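Local atomic coordinates of serine racemase (Enterococcus faecalis, PDB entry 4ECL), a protein that belongs to the alanine racemase family and joins a TIM-barrel domain to a mainly beta C-terminal domain in its cytoplasmic portion. Residues Thr4-Leu9 with Ile279-Tyr284; Lys93-Tyr98 with Tyr118-His123; His160-Asp165 with Asn176-Ser181; Ser203-Leu208 with Gly226-Thr231. All coordinates share one frame; numbering follows the deposited sequence.

Contact 1 lies at the ends of strands 7-11 and 275-280 in the mixed sheet of the beta domain, whereas contacts 2, 3 and 4 lie in or beside the TIM barrel. Along the chain, 4-9 and 279-284 bracket the other three contacts, which follow one another as 2, 3 and 4; strand 7-11, before the barrel, thus joins a sheet whose other strands come after it. Contact 2 joins helix 92-97 to strand 120-127, and its centre is about 30 Å from that of contact 3, on helix 169-191. Contacts 3 and 4 have centres about 15 Å apart and touch, Asp165 packing on Tyr205. Contact 4 reaches the loop leading from the barrel toward strand 245-257.

Contact 1 (Thr4-Leu9 with Ile279-Tyr284); sequences TDRAYL and ILPIGY
The inverse gamma turn centred on Pro281, just beyond strand 275-280, meets Arg6 where the chain enters strand 7-11. A weak backbone hydrogen bond from Ile282 N to Leu280 O (2.9 Å) closes the turn. Pro281 CG comes to 3.5 Å from Arg6 O, and Pro281 CB lies 3.7 Å from Arg6 CG as the two side chains slide past each other in opposite directions. With CG trans to the backbone N (chi1 175°) and the chain extended to NE, Arg6 passes across the turn and lays one guanidinium face on Pro281 O. That oxygen is 3.1 Å from Arg6 NE, but the angle is too poor for a hydrogen bond. Both segments include an end of a strand of the mixed sheet of the beta domain in the alanine racemase fold: strands 7-11 and 275-280 each pair antiparallel with strand 245-257, with backbone hydrogen bonds between Arg6 and Lys250 and between Ile279 and Val252. The arginine tip is held from outside the two segments, NH1 forming a salt bridge with Asp286 OD2. The same carboxylate oxygen accepts a hydrogen bond from Gly283 N, linking the arginine to the chain just past the turn. Thr65 of the second subunit also packs on Arg6. Ala7 CB, directed at the opposite segment, touches Ile282 CB at 4.1 Å.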
loop_
_atom_site.group_PDB
_atom_site.type_symbol
_atom_site.label_atom_id
_atom_site.label_comp_id
_atom_site.label_asym_id
_atom_site.label_seq_id
_atom_site.Cartn_x
_atom_site.Cartn_y
_atom_site.Cartn_z
ATOM N N THR A 4 -18.750 2.051 -7.057
ATOM C CA THR A 4 -18.992 2.854 -5.863
ATOM C C THR A 4 -19.614 2.052 -4.722
ATOM O O THR A 4 -19.900 2.599 -3.665
ATOM C CB THR A 4 -19.878 4.084 -6.170
ATOM O OG1 THR A 4 -21.012 3.685 -6.958
ATOM C CG2 THR A 4 -19.073 5.138 -6.920
ATOM N N ASP A 5 -19.795 0.752 -4.917
ATOM C CA ASP A 5 -20.487 -0.056 -3.913
ATOM C C ASP A 5 -19.791 -0.163 -2.547
ATOM O O ASP A 5 -20.461 -0.263 -1.517
ATOM C CB ASP A 5 -20.776 -1.457 -4.461
ATOM C CG ASP A 5 -21.903 -1.464 -5.478
ATOM O OD1 ASP A 5 -22.547 -0.408 -5.665
ATOM O OD2 ASP A 5 -22.155 -2.528 -6.083
ATOM N N ARG A 6 -18.458 -0.143 -2.536
ATOM C CA ARG A 6 -17.700 -0.434 -1.316
ATOM C C ARG A 6 -16.802 0.720 -0.847
ATOM O O ARG A 6 -17.115 1.411 0.116
ATOM C CB ARG A 6 -16.869 -1.711 -1.516
ATOM C CG ARG A 6 -15.935 -2.068 -0.374
ATOM C CD ARG A 6 -14.968 -3.152 -0.805
ATOM N NE ARG A 6 -13.919 -3.358 0.186
ATOM C CZ ARG A 6 -12.661 -2.941 0.053
ATOM N NH1 ARG A 6 -11.784 -3.181 1.019
ATOM N NH2 ARG A 6 -12.273 -2.294 -1.039
ATOM N N ALA A 7 -15.669 0.901 -1.511
ATOM C CA ALA A 7 -14.757 1.984 -1.171
ATOM C C ALA A 7 -14.070 2.403 -2.442
ATOM O O ALA A 7 -13.725 1.562 -3.272
ATOM C CB ALA A 7 -13.735 1.532 -0.135
ATOM N N TYR A 8 -13.861 3.703 -2.603
ATOM C CA TYR A 8 -13.354 4.202 -3.866
ATOM C C TYR A 8 -12.700 5.555 -3.718
ATOM O O TYR A 8 -12.918 6.257 -2.723
ATOM C CB TYR A 8 -14.481 4.264 -4.905
ATOM C CG TYR A 8 -15.676 5.055 -4.446
ATOM C CD1 TYR A 8 -16.664 4.460 -3.677
ATOM C CD2 TYR A 8 -15.818 6.400 -4.773
ATOM C CE1 TYR A 8 -17.774 5.173 -3.243
ATOM C CE2 TYR A 8 -16.928 7.130 -4.342
ATOM C CZ TYR A 8 -17.897 6.503 -3.580
ATOM O OH TYR A 8 -18.998 7.195 -3.142
ATOM N N LEU A 9 -11.871 5.887 -4.703
ATOM C CA LEU A 9 -11.282 7.203 -4.819
ATOM C C LEU A 9 -12.054 7.970 -5.872
ATOM O O LEU A 9 -12.457 7.411 -6.894
ATOM C CB LEU A 9 -9.816 7.118 -5.238
ATOM C CG LEU A 9 -8.849 6.490 -4.234
ATOM C CD1 LEU A 9 -7.527 6.182 -4.903
ATOM C CD2 LEU A 9 -8.647 7.414 -3.046
ATOM N N ILE A 279 -20.452 0.589 10.236
ATOM C CA ILE A 279 -19.329 -0.200 9.760
ATOM C C ILE A 279 -19.021 0.177 8.321
ATOM O O ILE A 279 -19.911 0.146 7.465
ATOM C CB ILE A 279 -19.630 -1.705 9.858
ATOM C CG1 ILE A 279 -20.011 -2.070 11.296
ATOM C CG2 ILE A 279 -18.438 -2.513 9.399
ATOM C CD1 ILE A 279 -18.902 -1.799 12.298
ATOM N N LEU A 280 -17.767 0.544 8.072
ATOM C CA LEU A 280 -17.279 0.885 6.738
ATOM C C LEU A 280 -16.380 -0.228 6.203
ATOM O O LEU A 280 -15.508 -0.727 6.911
ATOM C CB LEU A 280 -16.489 2.189 6.780
ATOM C CG LEU A 280 -17.245 3.452 7.204
ATOM C CD1 LEU A 280 -16.311 4.646 7.236
ATOM C CD2 LEU A 280 -18.420 3.722 6.271
ATOM N N PRO A 281 -16.580 -0.609 4.941
ATOM C CA PRO A 281 -15.853 -1.710 4.311
ATOM C C PRO A 281 -14.552 -1.200 3.723
ATOM O O PRO A 281 -14.276 -1.395 2.541
ATOM C CB PRO A 281 -16.803 -2.135 3.200
ATOM C CG PRO A 281 -17.433 -0.828 2.774
ATOM C CD PRO A 281 -17.543 0.012 4.019
ATOM N N ILE A 282 -13.773 -0.508 4.545
ATOM C CA ILE A 282 -12.439 -0.088 4.159
ATOM C C ILE A 282 -11.490 -0.296 5.329
ATOM O O ILE A 282 -11.832 -0.007 6.480
ATOM C CB ILE A 282 -12.392 1.377 3.701
ATOM C CG1 ILE A 282 -11.000 1.728 3.170
ATOM C CG2 ILE A 282 -12.760 2.326 4.838
ATOM C CD1 ILE A 282 -10.916 3.199 2.688
ATOM N N GLY A 283 -10.307 -0.826 5.036
ATOM C CA GLY A 283 -9.328 -1.089 6.072
ATOM C C GLY A 283 -7.916 -0.707 5.673
ATOM O O GLY A 283 -7.707 0.011 4.683
ATOM N N TYR A 284 -6.930 -1.190 6.429
ATOM C CA TYR A 284 -5.552 -0.786 6.153
ATOM C C TYR A 284 -5.010 -1.389 4.854
ATOM O O TYR A 284 -4.193 -0.776 4.190
ATOM C CB TYR A 284 -4.621 -0.988 7.355
ATOM C CG TYR A 284 -4.596 -2.381 7.957
ATOM C CD1 TYR A 284 -3.957 -3.434 7.308
ATOM C CD2 TYR A 284 -5.165 -2.629 9.200
ATOM C CE1 TYR A 284 -3.916 -4.705 7.868
ATOM C CE2 TYR A 284 -5.127 -3.897 9.772
ATOM C CZ TYR A 284 -4.504 -4.929 9.100
ATOM O OH TYR A 284 -4.473 -6.177 9.658
#

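Contact 2 (Lys93-Tyr98 with Tyr118-His123); sequences KELCKY and YDIKAH
The short helix 92-97 lies against the start of strand 120-127, with CA atoms 6.3 Å apart for Lys93 and Tyr118 and 5.5 Å apart for Cys96 and Ile120. This is helix-on-strand packing of the TIM barrel: strand 101-104, which follows the helix in the chain, pairs parallel with strand 120-127. Tyr118 spreads its ring over the first turn of the segment. Lys93 CA sits 3.9 Å from the ring centroid and only 8° off the ring normal, a CH-pi contact over one face. Lys93 CG stands trans to the backbone N (chi1 177°), which carries the aliphatic chain along toward the phenol oxygen until CD is 3.7 Å from Tyr118 OH. A water in the plane of the ring, at its edge, weakly bridges Lys93 NZ and Tyr118 OH. Deeper in, Leu95 and Ile120 approach at a slant, their CD1 atoms 3.8 Å apart, in a buried apolar contact that Ile66 of helix 66-74 extends on the leucine side. Cys96 sets its CB against Tyr118 CB and its SG 3.3 Å from Asp119 O. The Asp119 carboxylate is engaged elsewhere, OD1 bonding to His151 ND1. A second water accepts a hydrogen bond from Lys121 N at 2.9 Å and donates a weak one to Leu95 O.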
loop_
_atom_site.group_PDB
_atom_site.type_symbol
_atom_site.label_atom_id
_atom_site.label_comp_id
_atom_site.label_asym_id
_atom_site.label_seq_id
_atom_site.Cartn_x
_atom_site.Cartn_y
_atom_site.Cartn_z
ATOM N N LYS A 93 16.299 -2.295 -25.329
ATOM C CA LYS A 93 15.467 -2.466 -26.510
ATOM C C LYS A 93 14.070 -1.878 -26.287
ATOM O O LYS A 93 13.496 -1.251 -27.177
ATOM C CB LYS A 93 15.383 -3.946 -26.875
ATOM C CG LYS A 93 14.488 -4.244 -28.055
ATOM C CD LYS A 93 14.562 -5.711 -28.437
ATOM C CE LYS A 93 13.429 -6.086 -29.382
ATOM N NZ LYS A 93 13.329 -5.156 -30.543
ATOM N N GLU A 94 13.533 -2.077 -25.090
ATOM C CA GLU A 94 12.222 -1.540 -24.743
ATOM C C GLU A 94 12.259 -0.022 -24.616
ATOM O O GLU A 94 11.301 0.658 -24.985
ATOM C CB GLU A 94 11.709 -2.164 -23.444
ATOM C CG GLU A 94 11.343 -3.627 -23.568
ATOM C CD GLU A 94 11.042 -4.262 -22.224
ATOM O OE1 GLU A 94 12.004 -4.671 -21.538
ATOM O OE2 GLU A 94 9.850 -4.355 -21.852
ATOM N N LEU A 95 13.363 0.501 -24.084
ATOM C CA LEU A 95 13.547 1.942 -23.985
ATOM C C LEU A 95 13.476 2.541 -25.374
ATOM O O LEU A 95 12.869 3.600 -25.584
ATOM C CB LEU A 95 14.906 2.270 -23.375
ATOM C CG LEU A 95 15.025 2.106 -21.866
ATOM C CD1 LEU A 95 16.453 2.316 -21.403
ATOM C CD2 LEU A 95 14.096 3.095 -21.199
ATOM N N CYS A 96 14.103 1.852 -26.322
ATOM C CA CYS A 96 14.182 2.336 -27.690
ATOM C C CYS A 96 12.822 2.248 -28.373
ATOM O O CYS A 96 12.367 3.222 -28.984
ATOM C CB CYS A 96 15.222 1.546 -28.484
ATOM S SG CYS A 96 15.506 2.184 -30.145
ATOM N N LYS A 97 12.182 1.081 -28.258
ATOM C CA LYS A 97 10.902 0.810 -28.918
ATOM C C LYS A 97 9.761 1.665 -28.381
ATOM O O LYS A 97 8.895 2.110 -29.140
ATOM C CB LYS A 97 10.533 -0.672 -28.797
ATOM C CG LYS A 97 9.040 -0.971 -28.988
ATOM C CD LYS A 97 8.774 -2.469 -29.093
ATOM C CE LYS A 97 9.387 -3.216 -27.919
ATOM N NZ LYS A 97 9.758 -4.617 -28.276
ATOM N N TYR A 98 9.759 1.886 -27.071
ATOM C CA TYR A 98 8.716 2.694 -26.458
ATOM C C TYR A 98 9.095 4.164 -26.334
ATOM O O TYR A 98 8.368 4.943 -25.702
ATOM C CB TYR A 98 8.309 2.120 -25.101
ATOM C CG TYR A 98 7.598 0.792 -25.226
ATOM C CD1 TYR A 98 6.382 0.697 -25.895
ATOM C CD2 TYR A 98 8.141 -0.364 -24.684
ATOM C CE1 TYR A 98 5.723 -0.518 -26.018
ATOM C CE2 TYR A 98 7.490 -1.583 -24.801
ATOM C CZ TYR A 98 6.285 -1.655 -25.468
ATOM O OH TYR A 98 5.639 -2.865 -25.586
ATOM N N TYR A 118 21.488 0.239 -28.632
ATOM C CA TYR A 118 20.210 0.855 -28.990
ATOM C C TYR A 118 20.228 2.378 -28.857
ATOM O O TYR A 118 20.760 2.925 -27.888
ATOM C CB TYR A 118 19.075 0.258 -28.158
ATOM C CG TYR A 118 18.808 -1.187 -28.489
ATOM C CD1 TYR A 118 18.153 -1.535 -29.660
ATOM C CD2 TYR A 118 19.220 -2.206 -27.642
ATOM C CE1 TYR A 118 17.910 -2.857 -29.978
ATOM C CE2 TYR A 118 18.985 -3.537 -27.954
ATOM C CZ TYR A 118 18.330 -3.851 -29.123
ATOM O OH TYR A 118 18.085 -5.161 -29.447
ATOM N N ASP A 119 19.656 3.057 -29.847
ATOM C CA ASP A 119 19.529 4.509 -29.809
ATOM C C ASP A 119 18.475 4.940 -28.786
ATOM O O ASP A 119 17.298 4.627 -28.920
ATOM C CB ASP A 119 19.200 5.052 -31.201
ATOM C CG ASP A 119 20.390 4.976 -32.151
ATOM O OD1 ASP A 119 21.544 4.963 -31.667
ATOM O OD2 ASP A 119 20.169 4.933 -33.380
ATOM N N ILE A 120 18.923 5.662 -27.766
ATOM C CA ILE A 120 18.115 5.971 -26.596
ATOM C C ILE A 120 18.221 7.453 -26.244
ATOM O O ILE A 120 19.321 8.014 -26.242
ATOM C CB ILE A 120 18.615 5.164 -25.394
ATOM C CG1 ILE A 120 18.348 3.676 -25.607
ATOM C CG2 ILE A 120 17.961 5.631 -24.110
ATOM C CD1 ILE A 120 18.656 2.847 -24.398
ATOM N N LYS A 121 17.089 8.094 -25.957
ATOM C CA LYS A 121 17.113 9.473 -25.482
ATOM C C LYS A 121 17.352 9.503 -23.973
ATOM O O LYS A 121 16.863 8.643 -23.250
ATOM C CB LYS A 121 15.804 10.189 -25.813
ATOM C CG LYS A 121 15.752 10.843 -27.178
ATOM C CD LYS A 121 14.756 12.006 -27.165
ATOM C CE LYS A 121 14.642 12.670 -28.531
ATOM N NZ LYS A 121 14.052 11.749 -29.546
ATOM N N ALA A 122 18.079 10.501 -23.483
ATOM C CA ALA A 122 18.419 10.502 -22.067
ATOM C C ALA A 122 18.490 11.878 -21.446
ATOM O O ALA A 122 18.654 12.876 -22.143
ATOM C CB ALA A 122 19.757 9.780 -21.863
ATOM N N HIS A 123 18.366 11.925 -20.126
ATOM C CA HIS A 123 18.707 13.126 -19.369
ATOM C C HIS A 123 19.760 12.704 -18.369
ATOM O O HIS A 123 19.588 11.695 -17.672
ATOM C CB HIS A 123 17.515 13.695 -18.599
ATOM C CG HIS A 123 16.501 14.374 -19.456
ATOM N ND1 HIS A 123 15.631 15.324 -18.962
ATOM C CD2 HIS A 123 16.202 14.239 -20.771
ATOM C CE1 HIS A 123 14.844 15.747 -19.935
ATOM N NE2 HIS A 123 15.169 15.104 -21.043
HETATM O O HOH W 1 16.335 -5.720 -32.212
HETATM O O HOH W 2 14.662 6.442 -26.132
#

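Contact 3 (His160-Asp165 with Asn176-Ser181); sequences HLCAAD and NKQIGS
The flat carboxamide of Gln178 lies between Leu161 and Cys162: Leu161 CD2 is over one face, 4.2 Å from Gln178 CD, and Cys162 SG stands obliquely on the other side. Its two polar atoms grip the backbone of the loop after strand 152-158. Cys162 N donates to Gln178 OE1 at 2.8 Å, nearly straight at 170° and in the carbonyl plane on a lone pair. Gln178 NE2 gives a more bent bond to His160 O at 2.9 Å, with that oxygen 23° out of the amide plane. The glutamine chain, extended beyond CG, reaches out from helix 169-191 to span the peptides flanking Leu161. Next to the amide, Leu161 CD2 lies 4.0 Å from Ile179 CG1. This ties helix 169-191 of the TIM barrel to the loop that precedes it, where Cys162 also packs on Gly264 of the second subunit. Gln178 OE1 takes a second bond from a water that also accepts a hydrogen bond from Ala163 N, and NE2 has a second acceptor in Thr128 OG1. With two donors at the oxygen and two acceptors at the nitrogen, the buried amide has its polar atoms satisfied and its flip orientation fixed.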
loop_
_atom_site.group_PDB
_atom_site.type_symbol
_atom_site.label_atom_id
_atom_site.label_comp_id
_atom_site.label_asym_id
_atom_site.label_seq_id
_atom_site.Cartn_x
_atom_site.Cartn_y
_atom_site.Cartn_z
ATOM N N HIS A 160 18.170 17.228 -8.171
ATOM C CA HIS A 160 17.086 17.324 -7.203
ATOM C C HIS A 160 17.547 18.122 -5.996
ATOM O O HIS A 160 18.644 17.893 -5.482
ATOM C CB HIS A 160 16.645 15.931 -6.734
ATOM C CG HIS A 160 15.486 15.368 -7.499
ATOM N ND1 HIS A 160 15.636 14.695 -8.693
ATOM C CD2 HIS A 160 14.156 15.380 -7.239
ATOM C CE1 HIS A 160 14.450 14.312 -9.135
ATOM N NE2 HIS A 160 13.535 14.717 -8.271
ATOM N N LEU A 161 16.708 19.047 -5.534
ATOM C CA LEU A 161 17.003 19.814 -4.327
ATOM C C LEU A 161 16.562 19.058 -3.079
ATOM O O LEU A 161 15.476 18.476 -3.042
ATOM C CB LEU A 161 16.329 21.177 -4.385
ATOM C CG LEU A 161 16.692 22.008 -5.610
ATOM C CD1 LEU A 161 15.801 23.268 -5.696
ATOM C CD2 LEU A 161 18.182 22.380 -5.579
ATOM N N CYS A 162 17.410 19.069 -2.055
ATOM C CA CYS A 162 17.115 18.352 -0.820
ATOM C C CYS A 162 16.018 18.964 0.027
ATOM O O CYS A 162 15.214 18.247 0.611
ATOM C CB CYS A 162 18.367 18.244 0.037
ATOM S SG CYS A 162 19.536 17.060 -0.607
ATOM N N ALA A 163 16.005 20.285 0.124
ATOM C CA ALA A 163 15.202 20.947 1.147
ATOM C C ALA A 163 14.619 22.270 0.668
ATOM O O ALA A 163 14.644 23.268 1.392
ATOM C CB ALA A 163 16.051 21.172 2.400
ATOM N N ALA A 164 14.086 22.274 -0.548
ATOM C CA ALA A 164 13.512 23.479 -1.115
ATOM C C ALA A 164 12.226 23.835 -0.375
ATOM O O ALA A 164 11.714 24.948 -0.508
ATOM C CB ALA A 164 13.241 23.289 -2.602
ATOM N N ASP A 165 11.717 22.878 0.400
ATOM C CA ASP A 165 10.454 23.029 1.105
ATOM C C ASP A 165 10.642 23.701 2.454
ATOM O O ASP A 165 9.680 23.884 3.198
ATOM C CB ASP A 165 9.786 21.663 1.303
ATOM C CG ASP A 165 10.652 20.698 2.101
ATOM O OD1 ASP A 165 11.893 20.832 2.063
ATOM O OD2 ASP A 165 10.095 19.803 2.767
ATOM N N ASN A 176 20.885 26.769 -1.819
ATOM C CA ASN A 176 21.607 27.716 -2.642
ATOM C C ASN A 176 22.945 27.150 -3.113
ATOM O O ASN A 176 23.392 27.428 -4.232
ATOM C CB ASN A 176 21.779 29.046 -1.911
ATOM C CG ASN A 176 20.523 29.881 -1.940
ATOM O OD1 ASN A 176 19.754 29.815 -2.895
ATOM N ND2 ASN A 176 20.300 30.663 -0.891
ATOM N N LYS A 177 23.587 26.342 -2.281
ATOM C CA LYS A 177 24.847 25.767 -2.736
ATOM C C LYS A 177 24.580 24.631 -3.723
ATOM O O LYS A 177 25.388 24.389 -4.610
ATOM C CB LYS A 177 25.771 25.355 -1.581
ATOM C CG LYS A 177 25.227 24.287 -0.655
ATOM C CD LYS A 177 26.204 23.974 0.491
ATOM C CE LYS A 177 25.825 24.699 1.789
ATOM N NZ LYS A 177 26.392 24.036 3.003
ATOM N N GLN A 178 23.434 23.956 -3.599
ATOM C CA GLN A 178 23.077 22.933 -4.583
ATOM C C GLN A 178 22.910 23.570 -5.950
ATOM O O GLN A 178 23.386 23.055 -6.960
ATOM C CB GLN A 178 21.784 22.206 -4.206
ATOM C CG GLN A 178 21.948 21.184 -3.108
ATOM C CD GLN A 178 20.813 20.183 -3.083
ATOM O OE1 GLN A 178 19.959 20.218 -2.203
ATOM N NE2 GLN A 178 20.804 19.277 -4.057
ATOM N N ILE A 179 22.222 24.700 -5.970
ATOM C CA ILE A 179 21.991 25.438 -7.204
ATOM C C ILE A 179 23.304 25.981 -7.776
ATOM O O ILE A 179 23.574 25.860 -8.980
ATOM C CB ILE A 179 20.987 26.563 -6.951
ATOM C CG1 ILE A 179 19.644 25.945 -6.507
ATOM C CG2 ILE A 179 20.848 27.456 -8.181
ATOM C CD1 ILE A 179 18.708 26.933 -5.861
ATOM N N GLY A 180 24.122 26.561 -6.905
ATOM C CA GLY A 180 25.420 27.075 -7.309
ATOM C C GLY A 180 26.301 25.994 -7.917
ATOM O O GLY A 180 26.936 26.203 -8.958
ATOM N N SER A 181 26.340 24.834 -7.272
ATOM C CA SER A 181 27.145 23.718 -7.753
ATOM C C SER A 181 26.664 23.293 -9.125
ATOM O O SER A 181 27.458 22.942 -9.991
ATOM C CB SER A 181 27.029 22.521 -6.807
ATOM O OG SER A 181 27.315 22.905 -5.477
HETATM O O HOH W 3 18.176 21.692 -0.944
#

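Contact 4 (Ser203-Leu208 with Gly226-Thr231); sequences SSYGLL and GVLSST. With SO4 (sulfate ion), chain G.
Tyr205, on the first turn of helix 204-209, extends across to Leu228 and Ser229 in the loop that runs from the barrel toward strand 245-257. At its root, Tyr205 CB lies 3.9 Å from Ala164 O, and CG is covered by Asp165 CB. With CG trans to the carbonyl carbon (chi1 -74°), the ring extends to the loop. Along one edge, CE2 meets Ser229 OG at 3.9 Å, with the hydroxyl in the plane of the ring; that hydroxyl bonds to Asn358 ND2. The tip wedges in beside the backbone: Tyr205 OH is 3.3 Å from Leu228 CB and 3.2 Å from Ser229 N. One turn further along the helix, Leu208 and Leu228 reach toward each other tip to tip, their CD1 atoms 4.1 Å apart, an apolar contact beside the one the tyrosine makes with Leu228. Val227, next to Leu228, turns away from the helix and packs on helices 346-352 and 357-362. At the helix start sits a sulfate ion, probably from the crystallisation liquor, whose oxygen O2 Ser204 holds twice, from Ser204 N at 3.1 Å and from Ser204 OG at 2.6 Å. Ser204 OG is itself bonded by Gly221 N and Ala223 N. Gly221 N, Val222 N and Tyr42 OH also hydrogen-bond to the ion. The amide and hydroxyl at a helix N-terminus, joined by loop amides and Tyr42 OH, are typical of an anion site, consistent with the place where alanine racemases hold the phosphate of their pyridoxal phosphate cofactor.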
loop_
_atom_site.group_PDB
_atom_site.type_symbol
_atom_site.label_atom_id
_atom_site.label_comp_id
_atom_site.label_asym_id
_atom_site.label_seq_id
_atom_site.Cartn_x
_atom_site.Cartn_y
_atom_site.Cartn_z
ATOM N N SER A 203 11.342 20.719 -8.227
ATOM C CA SER A 203 10.110 19.988 -8.025
ATOM C C SER A 203 9.086 20.998 -7.508
ATOM O O SER A 203 9.300 22.202 -7.673
ATOM C CB SER A 203 10.334 18.835 -7.051
ATOM O OG SER A 203 11.184 17.872 -7.640
ATOM N N SER A 204 7.993 20.527 -6.890
ATOM C CA SER A 204 6.912 21.423 -6.430
ATOM C C SER A 204 7.399 22.590 -5.573
ATOM O O SER A 204 7.072 23.739 -5.838
ATOM C CB SER A 204 5.825 20.666 -5.641
ATOM O OG SER A 204 5.096 19.752 -6.453
ATOM N N TYR A 205 8.154 22.304 -4.521
ATOM C CA TYR A 205 8.604 23.380 -3.644
ATOM C C TYR A 205 9.716 24.240 -4.276
ATOM O O TYR A 205 9.972 25.369 -3.842
ATOM C CB TYR A 205 9.014 22.826 -2.278
ATOM C CG TYR A 205 7.828 22.428 -1.429
ATOM C CD1 TYR A 205 7.124 23.379 -0.695
ATOM C CD2 TYR A 205 7.404 21.109 -1.372
ATOM C CE1 TYR A 205 6.025 23.025 0.086
ATOM C CE2 TYR A 205 6.309 20.741 -0.593
ATOM C CZ TYR A 205 5.622 21.703 0.133
ATOM O OH TYR A 205 4.535 21.335 0.908
ATOM N N GLY A 206 10.361 23.704 -5.306
ATOM C CA GLY A 206 11.368 24.455 -6.044
ATOM C C GLY A 206 10.710 25.617 -6.760
ATOM O O GLY A 206 11.224 26.743 -6.770
ATOM N N LEU A 207 9.564 25.332 -7.370
ATOM C CA LEU A 207 8.722 26.369 -7.968
ATOM C C LEU A 207 8.196 27.328 -6.904
ATOM O O LEU A 207 8.333 28.540 -7.034
ATOM C CB LEU A 207 7.537 25.742 -8.711
ATOM C CG LEU A 207 6.521 26.732 -9.276
ATOM C CD1 LEU A 207 7.206 27.808 -10.144
ATOM C CD2 LEU A 207 5.470 25.982 -10.072
ATOM N N LEU A 208 7.591 26.782 -5.853
ATOM C CA LEU A 208 6.950 27.603 -4.822
ATOM C C LEU A 208 7.919 28.473 -4.029
ATOM O O LEU A 208 7.578 29.593 -3.642
ATOM C CB LEU A 208 6.166 26.725 -3.838
ATOM C CG LEU A 208 4.995 25.914 -4.382
ATOM C CD1 LEU A 208 4.373 25.086 -3.253
ATOM C CD2 LEU A 208 3.965 26.830 -5.026
ATOM N N GLY A 226 -2.790 19.179 -5.737
ATOM C CA GLY A 226 -3.510 20.162 -4.943
ATOM C C GLY A 226 -3.363 19.935 -3.458
ATOM O O GLY A 226 -4.189 20.372 -2.653
ATOM N N VAL A 227 -2.303 19.234 -3.091
ATOM C CA VAL A 227 -2.013 18.982 -1.696
ATOM C C VAL A 227 -0.586 19.436 -1.432
ATOM O O VAL A 227 0.282 19.300 -2.300
ATOM C CB VAL A 227 -2.156 17.491 -1.397
ATOM C CG1 VAL A 227 -3.615 17.096 -1.444
ATOM C CG2 VAL A 227 -1.387 16.680 -2.426
ATOM N N LEU A 228 -0.329 19.999 -0.259
ATOM C CA LEU A 228 1.054 20.270 0.103
ATOM C C LEU A 228 1.538 19.310 1.190
ATOM O O LEU A 228 0.863 19.120 2.201
ATOM C CB LEU A 228 1.262 21.738 0.484
ATOM C CG LEU A 228 1.127 22.709 -0.695
ATOM C CD1 LEU A 228 1.743 24.056 -0.339
ATOM C CD2 LEU A 228 1.756 22.146 -1.976
ATOM N N SER A 229 2.709 18.716 0.954
ATOM C CA SER A 229 3.286 17.631 1.771
ATOM C C SER A 229 3.018 17.706 3.281
ATOM O O SER A 229 2.952 16.673 3.964
ATOM C CB SER A 229 4.798 17.511 1.510
ATOM O OG SER A 229 5.070 17.132 0.168
ATOM N N SER A 230 2.874 18.931 3.784
ATOM C CA SER A 230 2.487 19.176 5.166
ATOM C C SER A 230 1.602 20.413 5.263
ATOM O O SER A 230 1.187 20.978 4.246
ATOM C CB SER A 230 3.721 19.350 6.055
ATOM O OG SER A 230 4.467 18.146 6.135
ATOM N N THR A 231 1.332 20.830 6.494
ATOM C CA THR A 231 0.519 22.010 6.768
ATOM C C THR A 231 1.045 22.702 8.026
ATOM O O THR A 231 1.292 22.038 9.031
ATOM C CB THR A 231 -0.975 21.629 6.969
ATOM O OG1 THR A 231 -1.077 20.378 7.667
ATOM C CG2 THR A 231 -1.689 21.513 5.628
HETATM S S SO4 G . 7.166 16.737 -5.502
HETATM O O1 SO4 G . 8.193 15.889 -6.116
HETATM O O2 SO4 G . 6.740 17.751 -6.467
HETATM O O3 SO4 G . 6.038 15.885 -5.135
HETATM O O4 SO4 G . 7.704 17.362 -4.298
#